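Side-chain contact in beta sliding clamp (Streptococcus pneumoniae, PDB 2AWA), which probably encircles DNA as a ring-shaped homodimer and tethers DNA polymerases and other proteins to it, giving them processivity: residues K128-D131 and S132-P136. Residues are numbered along the deposited sequence; the frame is centred on the assembly and turned at random.
Sequences KGKD and SEQYP
D131 and E133 form an Asx turn, an example of how a short polar side chain can stand in for a backbone carbonyl in bending the chain. It lies on the surface of the N-terminal domain, in the loop that follows strand 123-128. D131 has CG anti to its N (chi1 176°) and beside its carbonyl carbon, which directs the carboxylate forward along the chain. E133 N then donates to D131 OD1 at 2.7 Å, nearly in line with the C-O bond. A type I beta turn overlaps it, S132 to Y135, closed by Y135 N on S132 O at 3.1 Å. The carboxylate of E133 lies 4.1 Å away, OE1 to D131 OD1, a like-charge approach that may slightly raise the proton affinity of either group. Q134 reaches back to the main chain of D131. Its chi1 of 70° sets CG between N and the carbonyl carbon, and from there the extended chain delivers the amide to D131 O. NE2 approaches in the carbonyl plane, and the acceptor lies close to the amide plane. S132 turns its hydroxyl elsewhere, to S86 on strand 85-90. Beyond its 2.6 Å bond to D131 O, Q134 NE2 rests 3.6 Å from K130 CB.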
ATOM      1  N   LYS B 128     -28.798   1.843  -9.361  1.00 60.23           N
ATOM      2  CA  LYS B 128     -29.500   3.060  -9.749  1.00 60.49           C
ATOM      3  C   LYS B 128     -28.560   4.002 -10.517  1.00 60.24           C
ATOM      4  O   LYS B 128     -27.503   4.390 -10.024  1.00 61.12           O
ATOM      5  CB  LYS B 128     -30.065   3.741  -8.493  1.00 61.02           C
ATOM      6  CG  LYS B 128     -30.875   5.017  -8.731  1.00 65.82           C
ATOM      7  CD  LYS B 128     -32.148   4.769  -9.534  1.00 70.48           C
ATOM      8  CE  LYS B 128     -32.922   6.059  -9.751  1.00 69.70           C
ATOM      9  NZ  LYS B 128     -34.252   5.807 -10.387  1.00 73.65           N
ATOM     10  N   GLY B 129     -28.942   4.354 -11.736  1.00 59.91           N
ATOM     11  CA  GLY B 129     -28.157   5.283 -12.543  1.00 60.24           C
ATOM     12  C   GLY B 129     -28.854   6.613 -12.731  1.00 59.93           C
ATOM     13  O   GLY B 129     -29.815   6.924 -12.043  1.00 60.86           O
ATOM     14  N   LYS B 130     -28.369   7.388 -13.685  1.00 59.92           N
ATOM     15  CA  LYS B 130     -28.918   8.699 -13.972  1.00 60.81           C
ATOM     16  C   LYS B 130     -29.062   8.859 -15.473  1.00 62.52           C
ATOM     17  O   LYS B 130     -28.275   8.311 -16.241  1.00 65.32           O
ATOM     18  CB  LYS B 130     -27.993   9.798 -13.435  1.00 59.98           C
ATOM     19  CG  LYS B 130     -28.026  10.007 -11.932  1.00 60.30           C
ATOM     20  CD  LYS B 130     -26.727  10.607 -11.445  1.00 63.33           C
ATOM     21  CE  LYS B 130     -26.715  10.787  -9.944  1.00 68.65           C
ATOM     22  NZ  LYS B 130     -27.550  11.947  -9.525  1.00 73.29           N
ATOM     23  N   ASP B 131     -30.067   9.615 -15.891  1.00 63.03           N
ATOM     24  CA  ASP B 131     -30.184  10.018 -17.277  1.00 63.68           C
ATOM     25  C   ASP B 131     -28.935  10.821 -17.650  1.00 63.65           C
ATOM     26  O   ASP B 131     -28.481  11.636 -16.861  1.00 64.07           O
ATOM     27  CB  ASP B 131     -31.448  10.851 -17.460  1.00 63.54           C
ATOM     28  CG  ASP B 131     -31.594  11.383 -18.857  1.00 63.48           C
ATOM     29  OD1 ASP B 131     -30.763  12.224 -19.239  1.00 58.36           O
ATOM     30  OD2 ASP B 131     -32.541  10.971 -19.564  1.00 69.79           O
ATOM     31  N   SER B 132     -28.406  10.597 -18.851  1.00 63.76           N
ATOM     32  CA  SER B 132     -27.095  11.122 -19.253  1.00 64.64           C
ATOM     33  C   SER B 132     -27.129  12.462 -19.972  1.00 65.37           C
ATOM     34  O   SER B 132     -26.093  12.974 -20.378  1.00 66.53           O
ATOM     35  CB  SER B 132     -26.401  10.114 -20.162  1.00 65.38           C
ATOM     36  OG  SER B 132     -27.122   9.992 -21.376  1.00 62.28           O
ATOM     37  N   GLU B 133     -28.311  13.032 -20.134  1.00 67.22           N
ATOM     38  CA  GLU B 133     -28.462  14.302 -20.834  1.00 67.95           C
ATOM     39  C   GLU B 133     -27.760  15.421 -20.050  1.00 67.05           C
ATOM     40  O   GLU B 133     -27.254  16.366 -20.632  1.00 67.06           O
ATOM     41  CB  GLU B 133     -29.950  14.607 -21.043  1.00 67.59           C
ATOM     42  CG  GLU B 133     -30.279  15.469 -22.262  1.00 70.54           C
ATOM     43  CD  GLU B 133     -31.785  15.537 -22.547  1.00 70.89           C
ATOM     44  OE1 GLU B 133     -32.584  14.945 -21.784  1.00 77.90           O
ATOM     45  OE2 GLU B 133     -32.177  16.183 -23.540  1.00 80.71           O
ATOM     46  N   GLN B 134     -27.703  15.288 -18.730  1.00 66.82           N
ATOM     47  CA  GLN B 134     -27.040  16.281 -17.884  1.00 65.58           C
ATOM     48  C   GLN B 134     -25.516  16.211 -17.943  1.00 66.68           C
ATOM     49  O   GLN B 134     -24.851  17.138 -17.492  1.00 66.70           O
ATOM     50  CB  GLN B 134     -27.491  16.127 -16.432  1.00 64.84           C
ATOM     51  CG  GLN B 134     -26.975  14.875 -15.743  1.00 60.30           C
ATOM     52  CD  GLN B 134     -27.898  14.412 -14.629  1.00 61.19           C
ATOM     53  OE1 GLN B 134     -28.187  15.155 -13.693  1.00 67.63           O
ATOM     54  NE2 GLN B 134     -28.372  13.184 -14.728  1.00 49.09           N
ATOM     55  N   TYR B 135     -24.962  15.117 -18.472  1.00 66.89           N
ATOM     56  CA  TYR B 135     -23.517  14.969 -18.564  1.00 65.78           C
ATOM     57  C   TYR B 135     -22.995  15.938 -19.604  1.00 65.76           C
ATOM     58  O   TYR B 135     -23.546  16.022 -20.686  1.00 67.00           O
ATOM     59  CB  TYR B 135     -23.109  13.532 -18.936  1.00 66.57           C
ATOM     60  CG  TYR B 135     -21.634  13.246 -18.668  1.00 67.85           C
ATOM     61  CD1 TYR B 135     -20.662  13.528 -19.630  1.00 64.67           C
ATOM     62  CD2 TYR B 135     -21.210  12.737 -17.437  1.00 68.46           C
ATOM     63  CE1 TYR B 135     -19.308  13.294 -19.382  1.00 67.10           C
ATOM     64  CE2 TYR B 135     -19.845  12.500 -17.180  1.00 67.94           C
ATOM     65  CZ  TYR B 135     -18.904  12.783 -18.160  1.00 65.15           C
ATOM     66  OH  TYR B 135     -17.570  12.553 -17.930  1.00 63.74           O
ATOM     67  N   PRO B 136     -21.929  16.677 -19.283  1.00 66.77           N
ATOM     68  CA  PRO B 136     -21.425  17.667 -20.207  1.00 68.09           C
ATOM     69  C   PRO B 136     -20.779  17.071 -21.442  1.00 70.25           C
ATOM     70  O   PRO B 136     -19.860  16.290 -21.319  1.00 69.04           O
ATOM     71  CB  PRO B 136     -20.359  18.384 -19.381  1.00 68.46           C
ATOM     72  CG  PRO B 136     -19.925  17.406 -18.408  1.00 66.07           C
ATOM     73  CD  PRO B 136     -21.137  16.648 -18.043  1.00 66.23           C
TER